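Putative uncharacterized protein gbs1890 (Streptococcus agalactiae NEM316, PDB 4TKZ) probably serves as an EIIA component of the mannose-type sugar phosphotransferase system, relaying phosphate during sugar uptake across the membrane. Local coordinates at residues G66-P69 against F70-S74; I33-I36 against A37-S41; V116-S119 against S120-I124; L91-S94 against M95-A99; V78-T81 against D82-I85. All coordinates share one frame; numbering follows the deposited sequence.

Interaction 1: G66-P69 against F70-S74; sequences GGTP and FNVSS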
loop_
_atom_site.group_PDB
_atom_site.type_symbol
_atom_site.label_atom_id
_atom_site.label_comp_id
_atom_site.label_asym_id
_atom_site.label_seq_id
_atom_site.Cartn_x
_atom_site.Cartn_y
_atom_site.Cartn_z
ATOM N N GLY A 66 -6.193 -7.402 10.947
ATOM C CA GLY A 66 -7.212 -8.412 11.164
ATOM C C GLY A 66 -7.334 -9.392 10.020
ATOM O O GLY A 66 -8.123 -10.332 10.091
ATOM N N GLY A 67 -6.553 -9.181 8.961
ATOM C CA GLY A 67 -6.526 -10.128 7.859
ATOM C C GLY A 67 -5.601 -11.310 8.125
ATOM O O GLY A 67 -4.840 -11.311 9.087
ATOM N N THR A 68 -5.665 -12.320 7.268
ATOM C CA THR A 68 -4.843 -13.528 7.438
ATOM C C THR A 68 -3.335 -13.246 7.506
ATOM O O THR A 68 -2.667 -13.728 8.418
ATOM C CB THR A 68 -5.189 -14.607 6.391
ATOM O OG1 THR A 68 -6.524 -15.062 6.629
ATOM C CG2 THR A 68 -4.228 -15.806 6.466
ATOM N N PRO A 69 -2.789 -12.453 6.559
ATOM C CA PRO A 69 -1.365 -12.127 6.682
ATOM C C PRO A 69 -0.992 -11.508 8.023
ATOM O O PRO A 69 0.058 -11.858 8.574
ATOM C CB PRO A 69 -1.156 -11.089 5.565
ATOM C CG PRO A 69 -2.132 -11.474 4.526
ATOM C CD PRO A 69 -3.351 -11.946 5.292
ATOM N N PHE A 70 -1.811 -10.591 8.530
ATOM C CA PHE A 70 -1.490 -9.938 9.789
ATOM C C PHE A 70 -1.661 -10.951 10.927
ATOM O O PHE A 70 -0.792 -11.083 11.797
ATOM C CB PHE A 70 -2.404 -8.738 10.018
ATOM C CG PHE A 70 -2.199 -8.067 11.342
ATOM C CD1 PHE A 70 -1.197 -7.120 11.514
ATOM C CD2 PHE A 70 -3.011 -8.393 12.423
ATOM C CE1 PHE A 70 -1.008 -6.506 12.746
ATOM C CE2 PHE A 70 -2.835 -7.783 13.652
ATOM C CZ PHE A 70 -1.836 -6.847 13.820
ATOM N N ASN A 71 -2.777 -11.666 10.909
ATOM C CA ASN A 71 -3.074 -12.633 11.976
ATOM C C ASN A 71 -2.029 -13.744 12.107
ATOM O O ASN A 71 -1.559 -14.053 13.211
ATOM C CB ASN A 71 -4.466 -13.248 11.768
ATOM C CG ASN A 71 -5.596 -12.245 11.976
ATOM O OD1 ASN A 71 -5.400 -11.155 12.518
ATOM N ND2 ASN A 71 -6.794 -12.619 11.538
ATOM N N VAL A 72 -1.674 -14.352 10.980
ATOM C CA VAL A 72 -0.621 -15.364 10.960
ATOM C C VAL A 72 0.718 -14.790 11.411
ATOM O O VAL A 72 1.440 -15.431 12.162
ATOM C CB VAL A 72 -0.460 -15.986 9.559
ATOM C CG1 VAL A 72 0.865 -16.716 9.436
ATOM C CG2 VAL A 72 -1.607 -16.926 9.253
ATOM N N SER A 73 1.057 -13.590 10.938
ATOM C CA SER A 73 2.332 -12.993 11.302
ATOM C C SER A 73 2.405 -12.658 12.794
ATOM O O SER A 73 3.427 -12.907 13.445
ATOM C CB SER A 73 2.601 -11.745 10.454
ATOM O OG SER A 73 2.573 -12.085 9.080
ATOM N N SER A 74 1.324 -12.089 13.322
ATOM C CA SER A 74 1.257 -11.701 14.720
ATOM C C SER A 74 1.379 -12.910 15.642
ATOM O O SER A 74 2.078 -12.850 16.654
ATOM C CB SER A 74 -0.060 -10.979 15.008
ATOM O OG SER A 74 -0.079 -9.709 14.384
#
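The F70 ring meets G66 obliquely: CD2 of F70 lies 3.6 Å from N of G66. One face of the ring carries OG of S74, set off toward the rim, while OD1 of N71 lies at an edge in the ring plane. With CG anti to the backbone N (chi1 176°), the ring leads away from the turn toward T62, V87 and S89. The second flat group, the N71 amide, folds back over the turn, and its ND2 gives a weak, bent bond to O of G66 (3.0 Å). This is the amino-terminal turn of helix 68-76, the helix of the beta-alpha-beta unit formed with strands 57-62 and 84-89. G67 occupies the N-cap position, and its carbonyl O accepts from N of N71 at 2.8 Å; V72 N bonds to T68 O one residue on. P69 O is gripped twice by S73. OG, turned back along the helix beside its own backbone N (chi1 -57°), donates at 2.6 Å to P69 O, nearly in line with the carbonyl, and S73 N bonds to the same oxygen. On another side of the helix, CG2 of T68 touches CG2 of V72 at 4.0 Å.

Interaction 2: I33-I36 against A37-S41; sequences INFI and AGMSS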
loop_
_atom_site.group_PDB
_atom_site.type_symbol
_atom_site.label_atom_id
_atom_site.label_comp_id
_atom_site.label_asym_id
_atom_site.label_seq_id
_atom_site.Cartn_x
_atom_site.Cartn_y
_atom_site.Cartn_z
ATOM N N ILE A 33 5.637 -12.625 0.533
ATOM C CA ILE A 33 4.806 -13.810 0.551
ATOM C C ILE A 33 3.436 -13.430 0.003
ATOM O O ILE A 33 2.667 -12.716 0.654
ATOM C CB ILE A 33 4.697 -14.389 1.982
ATOM C CG1 ILE A 33 6.088 -14.773 2.489
ATOM C CG2 ILE A 33 3.784 -15.584 1.997
ATOM C CD1 ILE A 33 6.121 -15.328 3.913
ATOM N N ASN A 34 3.136 -13.908 -1.201
ATOM C CA ASN A 34 1.866 -13.608 -1.839
ATOM C C ASN A 34 0.752 -14.542 -1.374
ATOM O O ASN A 34 0.769 -15.732 -1.684
ATOM C CB ASN A 34 2.009 -13.678 -3.366
ATOM C CG ASN A 34 3.052 -12.709 -3.905
ATOM O OD1 ASN A 34 2.792 -11.516 -4.041
ATOM N ND2 ASN A 34 4.231 -13.226 -4.229
ATOM N N PHE A 35 -0.208 -13.995 -0.634
ATOM C CA PHE A 35 -1.349 -14.765 -0.146
ATOM C C PHE A 35 -2.412 -14.812 -1.232
ATOM O O PHE A 35 -3.351 -14.015 -1.235
ATOM C CB PHE A 35 -1.916 -14.133 1.126
ATOM C CG PHE A 35 -3.076 -14.887 1.726
ATOM C CD1 PHE A 35 -3.051 -16.276 1.822
ATOM C CD2 PHE A 35 -4.179 -14.204 2.217
ATOM C CE1 PHE A 35 -4.113 -16.976 2.388
ATOM C CE2 PHE A 35 -5.252 -14.888 2.788
ATOM C CZ PHE A 35 -5.220 -16.285 2.872
ATOM N N ILE A 36 -2.261 -15.762 -2.147
ATOM C CA ILE A 36 -3.104 -15.808 -3.336
ATOM C C ILE A 36 -4.292 -16.744 -3.146
ATOM O O ILE A 36 -4.343 -17.523 -2.189
ATOM C CB ILE A 36 -2.299 -16.252 -4.573
ATOM C CG1 ILE A 36 -1.813 -17.692 -4.398
ATOM C CG2 ILE A 36 -1.116 -15.309 -4.822
ATOM C CD1 ILE A 36 -1.142 -18.261 -5.618
ATOM N N ALA A 37 -5.257 -16.657 -4.057
ATOM C CA ALA A 37 -6.419 -17.532 -4.021
ATOM C C ALA A 37 -5.968 -18.979 -4.071
ATOM O O ALA A 37 -5.133 -19.352 -4.897
ATOM C CB ALA A 37 -7.354 -17.235 -5.174
ATOM N N GLY A 38 -6.521 -19.783 -3.171
ATOM C CA GLY A 38 -6.172 -21.186 -3.079
ATOM C C GLY A 38 -5.323 -21.475 -1.858
ATOM O O GLY A 38 -5.291 -22.607 -1.374
ATOM N N MET A 39 -4.631 -20.455 -1.358
ATOM C CA MET A 39 -3.771 -20.633 -0.192
ATOM C C MET A 39 -4.549 -20.614 1.112
ATOM O O MET A 39 -5.482 -19.821 1.288
ATOM C CB MET A 39 -2.694 -19.554 -0.138
ATOM C CG MET A 39 -1.460 -19.870 -0.939
ATOM S SD MET A 39 -0.368 -18.433 -0.933
ATOM C CE MET A 39 0.307 -18.518 0.717
ATOM N N SER A 40 -4.159 -21.497 2.024
ATOM C CA SER A 40 -4.738 -21.534 3.348
ATOM C C SER A 40 -3.923 -20.659 4.282
ATOM O O SER A 40 -2.816 -20.223 3.950
ATOM C CB SER A 40 -4.726 -22.963 3.895
ATOM O OG SER A 40 -3.404 -23.348 4.233
ATOM N N SER A 41 -4.478 -20.413 5.461
ATOM C CA SER A 41 -3.758 -19.705 6.510
ATOM C C SER A 41 -2.487 -20.469 6.898
ATOM O O SER A 41 -1.430 -19.870 7.096
ATOM C CB SER A 41 -4.679 -19.482 7.712
ATOM O OG SER A 41 -3.998 -18.870 8.784
HETATM O O HOH W 1 -6.551 -17.744 -0.188
#
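M39 folds its side chain back under the end of strand 30-35, and its sulfur and CB make the contact. The chain stays extended as far as SD, which lies 3.0 Å from O of N34 and 3.5 Å from N of I36; the bend beyond the sulfur turns only CE. I36 N gives the sulfur a weak N-H...S hydrogen bond. F35 crosses M39 at a slant: with CG anti to its own backbone N (chi1 -178°), the ring puts CD1 3.8 Å from CB of M39 and CE1 3.3 Å from O of M39. I36 adopts the less common torsion that puts CG1 between the backbone N and the carbonyl carbon (chi1 65°), and from there CG1 rests against SD of M39. A type II beta turn from I36 to M39 reverses the chain, closed by N of M39 bonding to O of I36 at 3.1 Å; G38 takes the positive phi of the turn. One water donates to both O of I36 and O of M39. The connection from strand 30-35 to helix 41-52 is thus closed by polar backbone and water bonds, with sulfur serving as both apolar filler and a soft acceptor for I36 N.

Interaction 3: V116-S119 against S120-I124; sequences VITS and SHEGI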
loop_
_atom_site.group_PDB
_atom_site.type_symbol
_atom_site.label_atom_id
_atom_site.label_comp_id
_atom_site.label_asym_id
_atom_site.label_seq_id
_atom_site.Cartn_x
_atom_site.Cartn_y
_atom_site.Cartn_z
ATOM N N VAL A 116 9.383 4.074 11.004
ATOM C CA VAL A 116 8.631 3.489 9.899
ATOM C C VAL A 116 7.153 3.856 10.007
ATOM O O VAL A 116 6.515 4.213 9.018
ATOM C CB VAL A 116 8.824 1.955 9.861
ATOM C CG1 VAL A 116 7.811 1.304 8.949
ATOM C CG2 VAL A 116 10.250 1.613 9.414
ATOM N N ILE A 117 6.625 3.785 11.222
ATOM C CA ILE A 117 5.238 4.142 11.500
ATOM C C ILE A 117 4.982 5.610 11.194
ATOM O O ILE A 117 3.986 5.979 10.552
ATOM C CB ILE A 117 4.913 3.912 12.988
ATOM C CG1 ILE A 117 4.939 2.423 13.325
ATOM C CG2 ILE A 117 3.557 4.521 13.338
ATOM C CD1 ILE A 117 3.950 1.619 12.538
ATOM N N THR A 118 5.883 6.448 11.685
ATOM C CA THR A 118 5.784 7.886 11.477
ATOM C C THR A 118 5.715 8.201 9.992
ATOM O O THR A 118 4.825 8.937 9.550
ATOM C CB THR A 118 6.989 8.608 12.101
ATOM O OG1 THR A 118 6.955 8.443 13.526
ATOM C CG2 THR A 118 6.976 10.094 11.746
ATOM N N SER A 119 6.645 7.640 9.221
ATOM C CA SER A 119 6.692 7.906 7.785
ATOM C C SER A 119 5.439 7.390 7.080
ATOM O O SER A 119 4.958 8.017 6.137
ATOM C CB SER A 119 7.955 7.304 7.160
ATOM O OG SER A 119 9.110 8.046 7.522
ATOM N N SER A 120 4.918 6.253 7.543
ATOM C CA SER A 120 3.722 5.653 6.957
ATOM C C SER A 120 2.550 6.617 7.046
ATOM O O SER A 120 1.809 6.824 6.075
ATOM C CB SER A 120 3.378 4.323 7.657
ATOM O OG SER A 120 4.484 3.449 7.640
ATOM N N HIS A 121 2.406 7.232 8.211
ATOM C CA HIS A 121 1.351 8.199 8.459
ATOM C C HIS A 121 1.601 9.495 7.692
ATOM O O HIS A 121 0.683 10.062 7.098
ATOM C CB HIS A 121 1.279 8.510 9.954
ATOM C CG HIS A 121 0.584 7.458 10.756
ATOM N ND1 HIS A 121 -0.770 7.226 10.655
ATOM C CD2 HIS A 121 1.046 6.591 11.688
ATOM C CE1 HIS A 121 -1.111 6.255 11.485
ATOM N NE2 HIS A 121 -0.026 5.846 12.118
ATOM N N GLU A 122 2.843 9.964 7.713
ATOM C CA GLU A 122 3.185 11.216 7.056
ATOM C C GLU A 122 3.021 11.125 5.545
ATOM O O GLU A 122 2.907 12.144 4.862
ATOM C CB GLU A 122 4.614 11.639 7.425
ATOM C CG GLU A 122 4.768 12.032 8.887
ATOM C CD GLU A 122 6.185 12.404 9.256
ATOM O OE1 GLU A 122 7.123 11.778 8.725
ATOM O OE2 GLU A 122 6.357 13.323 10.085
ATOM N N GLY A 123 3.008 9.904 5.020
ATOM C CA GLY A 123 2.893 9.692 3.585
ATOM C C GLY A 123 1.470 9.769 3.049
ATOM O O GLY A 123 1.254 9.789 1.836
ATOM N N ILE A 124 0.498 9.788 3.955
ATOM C CA ILE A 124 -0.915 9.884 3.585
ATOM C C ILE A 124 -1.295 11.352 3.523
ATOM O O ILE A 124 -1.431 12.015 4.550
ATOM C CB ILE A 124 -1.809 9.169 4.616
ATOM C CG1 ILE A 124 -1.456 7.683 4.666
ATOM C CG2 ILE A 124 -3.287 9.321 4.252
ATOM C CD1 ILE A 124 -2.082 6.940 5.856
#
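I117 and H121 lie side by side on the last turns of helix 110-122, pointing the same way, as expected of residues four apart in an alpha-helix. The methyl CG2 of I117 approaches the imidazole at its edge, in the ring plane, 3.6 Å from CD2 of H121. ND1 of H121 bonds to ND1 of H121 of the second subunit, where the two rings meet almost parallel. One residue on, T118 and E122 repeat the pattern. CG2 of T118, anti to its backbone N (chi1 -65° for OG1), lies 3.5 Å from OE1 of E122 and equally near the carboxylate carbon; OG1 turns instead to O of D114, back along the helix. N of G123 makes a weak, bent bond to S119 O, and O of G123 reaches S89 of the second subunit. S120 takes a different course from its neighbours, its side chain facing M95 of helix 93-102. Its hydroxyl bends back on its own helix, and V116 O accepts both OG of S120 at 2.6 Å and N of S120 at 3.0 Å, from opposite faces of the carbonyl plane.

Interaction 4: L91-S94 against M95-A99; sequences LNLS and MLMEA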
loop_
_atom_site.group_PDB
_atom_site.type_symbol
_atom_site.label_atom_id
_atom_site.label_comp_id
_atom_site.label_asym_id
_atom_site.label_seq_id
_atom_site.Cartn_x
_atom_site.Cartn_y
_atom_site.Cartn_z
ATOM N N LEU A 91 0.305 -1.375 5.333
ATOM C CA LEU A 91 1.449 -1.249 4.428
ATOM C C LEU A 91 1.188 -0.303 3.265
ATOM O O LEU A 91 0.244 -0.504 2.498
ATOM C CB LEU A 91 1.841 -2.626 3.876
ATOM C CG LEU A 91 2.834 -2.643 2.710
ATOM C CD1 LEU A 91 4.168 -2.027 3.125
ATOM C CD2 LEU A 91 3.040 -4.063 2.212
ATOM N N ASN A 92 2.006 0.740 3.172
ATOM C CA ASN A 92 2.031 1.627 1.990
ATOM C C ASN A 92 3.462 1.761 1.479
ATOM O O ASN A 92 4.376 1.210 2.082
ATOM C CB ASN A 92 1.340 2.982 2.237
ATOM C CG ASN A 92 1.923 3.755 3.405
ATOM O OD1 ASN A 92 3.079 3.574 3.773
ATOM N ND2 ASN A 92 1.116 4.660 3.975
ATOM N N LEU A 93 3.696 2.459 0.367
ATOM C CA LEU A 93 5.063 2.492 -0.140
ATOM C C LEU A 93 5.974 3.279 0.803
ATOM O O LEU A 93 7.167 2.999 0.893
ATOM C CB LEU A 93 5.135 3.007 -1.591
ATOM C CG LEU A 93 6.483 2.953 -2.329
ATOM C CD1 LEU A 93 7.090 1.573 -2.326
ATOM C CD2 LEU A 93 6.336 3.445 -3.782
ATOM N N SER A 94 5.409 4.248 1.520
ATOM C CA SER A 94 6.169 5.014 2.507
ATOM C C SER A 94 6.741 4.096 3.588
ATOM O O SER A 94 7.905 4.235 3.980
ATOM C CB SER A 94 5.275 6.059 3.179
ATOM O OG SER A 94 4.967 7.126 2.300
ATOM N N MET A 95 5.905 3.186 4.067
ATOM C CA MET A 95 6.305 2.222 5.096
ATOM C C MET A 95 7.489 1.403 4.587
ATOM O O MET A 95 8.503 1.246 5.278
ATOM C CB MET A 95 5.124 1.311 5.445
ATOM C CG MET A 95 5.373 0.407 6.622
ATOM S SD MET A 95 3.930 -0.595 6.985
ATOM C CE MET A 95 2.876 0.607 7.791
ATOM N N LEU A 96 7.372 0.915 3.355
ATOM C CA LEU A 96 8.411 0.071 2.763
ATOM C C LEU A 96 9.704 0.829 2.502
ATOM O O LEU A 96 10.796 0.353 2.821
ATOM C CB LEU A 96 7.911 -0.556 1.455
ATOM C CG LEU A 96 8.882 -1.503 0.753
ATOM C CD1 LEU A 96 9.425 -2.593 1.704
ATOM C CD2 LEU A 96 8.181 -2.135 -0.443
ATOM N N MET A 97 9.590 2.013 1.911
ATOM C CA MET A 97 10.788 2.776 1.598
ATOM C C MET A 97 11.540 3.155 2.876
ATOM O O MET A 97 12.767 3.081 2.930
ATOM C CB MET A 97 10.442 4.015 0.767
ATOM C CG MET A 97 9.920 3.719 -0.651
ATOM S SD MET A 97 10.968 2.628 -1.646
ATOM C CE MET A 97 12.504 3.561 -1.629
ATOM N N GLU A 98 10.806 3.530 3.916
ATOM C CA GLU A 98 11.450 3.920 5.171
ATOM C C GLU A 98 12.213 2.759 5.793
ATOM O O GLU A 98 13.345 2.922 6.258
ATOM C CB GLU A 98 10.428 4.446 6.180
ATOM C CG GLU A 98 11.089 5.178 7.358
ATOM C CD GLU A 98 11.791 6.461 6.909
ATOM O OE1 GLU A 98 11.092 7.462 6.689
ATOM O OE2 GLU A 98 13.034 6.465 6.773
ATOM N N ALA A 99 11.593 1.584 5.802
ATOM C CA ALA A 99 12.243 0.416 6.386
ATOM C C ALA A 99 13.540 0.120 5.637
ATOM O O ALA A 99 14.592 -0.106 6.251
ATOM C CB ALA A 99 11.310 -0.790 6.368
#
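O of L93 accepts from N of M97 at 2.8 Å, the shortest hydrogen bond between 91-94 and 95-99. The side chains of these two residues run side by side in the same direction, CG of L93 lying 3.9 Å from CG of M97, while the doubly bent M97 chain carries its end away toward L20 on helix 12-24. OD1 of N92 accepts from N of M95 at 2.9 Å, with the donor nearly in line with the amide carbonyl. The N92 side chain gets there by placing CG between its backbone N and carbonyl carbon (chi1 57°), which curls the amide over the start of the helix and across the M95 side chain at about a right angle. The amide is held at its other end too: ND2 bonds to O of S120 in the same chain and to O of G90 of the second subunit, which should fix its rotation. M95 stays extended through chi1 and chi2, which lays SD 3.6 Å from CA of L91; the bend at chi3 turns only CE. CD1 of L91 meets that sulfur obliquely at 4.1 Å, the pair lying over L61 of the central sheet. L96 N bonds to N92 O. An Asn N-cap followed by successive i to i+4 bonds is the classic opening of an alpha-helix, here helix 93-102, which packs on the sheet beside the subunit interface.

Interaction 5: V78-T81 against D82-I85; sequences VEYT and DKKI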
loop_
_atom_site.group_PDB
_atom_site.type_symbol
_atom_site.label_atom_id
_atom_site.label_comp_id
_atom_site.label_asym_id
_atom_site.label_seq_id
_atom_site.Cartn_x
_atom_site.Cartn_y
_atom_site.Cartn_z
ATOM N N VAL A 78 5.281 -14.172 18.471
ATOM C CA VAL A 78 5.444 -14.340 19.917
ATOM C C VAL A 78 5.942 -15.734 20.296
ATOM O O VAL A 78 5.918 -16.107 21.474
ATOM C CB VAL A 78 4.133 -14.042 20.676
ATOM C CG1 VAL A 78 3.614 -12.662 20.333
ATOM C CG2 VAL A 78 3.076 -15.086 20.350
ATOM N N GLU A 79 6.405 -16.498 19.313
ATOM C CA GLU A 79 6.721 -17.911 19.549
ATOM C C GLU A 79 8.215 -18.194 19.643
ATOM O O GLU A 79 8.627 -19.276 20.072
ATOM C CB GLU A 79 6.130 -18.774 18.444
ATOM C CG GLU A 79 4.626 -18.760 18.368
ATOM C CD GLU A 79 4.105 -20.067 17.857
ATOM O OE1 GLU A 79 4.266 -21.068 18.584
ATOM O OE2 GLU A 79 3.561 -20.100 16.733
ATOM N N TYR A 80 9.022 -17.227 19.226
ATOM C CA TYR A 80 10.467 -17.368 19.279
ATOM C C TYR A 80 11.034 -16.507 20.405
ATOM O O TYR A 80 10.860 -15.286 20.417
ATOM C CB TYR A 80 11.090 -16.948 17.947
ATOM C CG TYR A 80 10.568 -17.672 16.725
ATOM C CD1 TYR A 80 9.395 -17.263 16.099
ATOM C CD2 TYR A 80 11.263 -18.742 16.179
ATOM C CE1 TYR A 80 8.926 -17.904 14.973
ATOM C CE2 TYR A 80 10.807 -19.386 15.045
ATOM C CZ TYR A 80 9.639 -18.962 14.446
ATOM O OH TYR A 80 9.185 -19.607 13.313
ATOM N N THR A 81 11.722 -17.153 21.338
ATOM C CA THR A 81 12.296 -16.493 22.510
ATOM C C THR A 81 13.288 -15.391 22.175
ATOM O O THR A 81 13.243 -14.298 22.751
ATOM C CB THR A 81 13.005 -17.528 23.407
ATOM O OG1 THR A 81 12.047 -18.483 23.869
ATOM C CG2 THR A 81 13.656 -16.859 24.604
ATOM N N ASP A 82 14.189 -15.669 21.239
ATOM C CA ASP A 82 15.281 -14.738 20.986
ATOM C C ASP A 82 15.205 -13.995 19.658
ATOM O O ASP A 82 16.108 -13.231 19.329
ATOM C CB ASP A 82 16.629 -15.442 21.132
ATOM C CG ASP A 82 16.959 -15.754 22.578
ATOM O OD1 ASP A 82 16.856 -14.837 23.424
ATOM O OD2 ASP A 82 17.304 -16.919 22.866
ATOM N N LYS A 83 14.137 -14.214 18.900
ATOM C CA LYS A 83 13.913 -13.420 17.699
ATOM C C LYS A 83 13.143 -12.165 18.060
ATOM O O LYS A 83 12.266 -12.188 18.927
ATOM C CB LYS A 83 13.124 -14.203 16.654
ATOM C CG LYS A 83 13.855 -15.412 16.084
ATOM C CD LYS A 83 13.091 -15.967 14.896
ATOM C CE LYS A 83 13.742 -17.225 14.365
ATOM N NZ LYS A 83 15.174 -17.019 14.032
ATOM N N LYS A 84 13.479 -11.066 17.395
ATOM C CA LYS A 84 12.695 -9.844 17.509
ATOM C C LYS A 84 11.891 -9.679 16.224
ATOM O O LYS A 84 12.447 -9.390 15.170
ATOM C CB LYS A 84 13.609 -8.643 17.752
ATOM C CG LYS A 84 14.242 -8.636 19.141
ATOM C CD LYS A 84 13.196 -8.400 20.221
ATOM C CE LYS A 84 13.693 -8.833 21.598
ATOM N NZ LYS A 84 13.611 -10.313 21.788
ATOM N N ILE A 85 10.586 -9.913 16.309
ATOM C CA ILE A 85 9.723 -9.829 15.136
ATOM C C ILE A 85 8.665 -8.756 15.348
ATOM O O ILE A 85 7.812 -8.884 16.224
ATOM C CB ILE A 85 9.046 -11.174 14.831
ATOM C CG1 ILE A 85 10.101 -12.263 14.603
ATOM C CG2 ILE A 85 8.137 -11.052 13.615
ATOM C CD1 ILE A 85 9.552 -13.695 14.592
#
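K83 crosses Y80 at a slant. CB of K83 starts 3.7 Å from CB of Y80, and CG stays at the same distance from that atom. CD then passes over one face of the ring, displaced toward the rim: it lies 3.9 Å from the ring centroid and 27° off the normal, a CH-pi contact. CE moves outward across the ring to 3.4 Å from CD2 of Y80. The chain runs extended as far as CE and turns at chi4 (-55°), which takes NZ to the carbonyl oxygens of V52, I53 and F55, at the end of helix 41-52 and just beyond it. Elsewhere on the tyrosine, CD1 touches CD1 of I85 obliquely at 3.9 Å, and the ring also packs on Q49 and V52. These residues belong to the connection from helix 68-76 into strand 84-89, outermost of the parallel sheet within this chain, and the reversal at T81 and D82 brings K83 back beside Y80. Between the two segments the contact is made by carbon atoms, without a hydrogen bond, while the ammonium group, gripped by three backbone carbonyls, probably keeps its positive charge and fixes the methylenes against the aromatic face.

Overall arrangement
Along the chain the order is interaction 2, 1, 5, 4, 3. Interactions 1 and 2 meet at one end of the four-stranded parallel sheet, their centres about 12 Å apart: T68 and P69 lie against F35, and V72 against S41. Interaction 5 sits about 16 Å from interaction 1, centre to centre, in the connection joining helix 68-76 to strand 84-89, outermost of the sheet within this chain. Interactions 4 and 3 lie on the other side of the chain's centre from interaction 2, on successive helices 93-102 and 110-122 with centres about 8 Å apart, where M95 packs against V116 and S120. Both reach the second subunit, so this helix pair joins the core of the alpha/beta fold to the dimer interface.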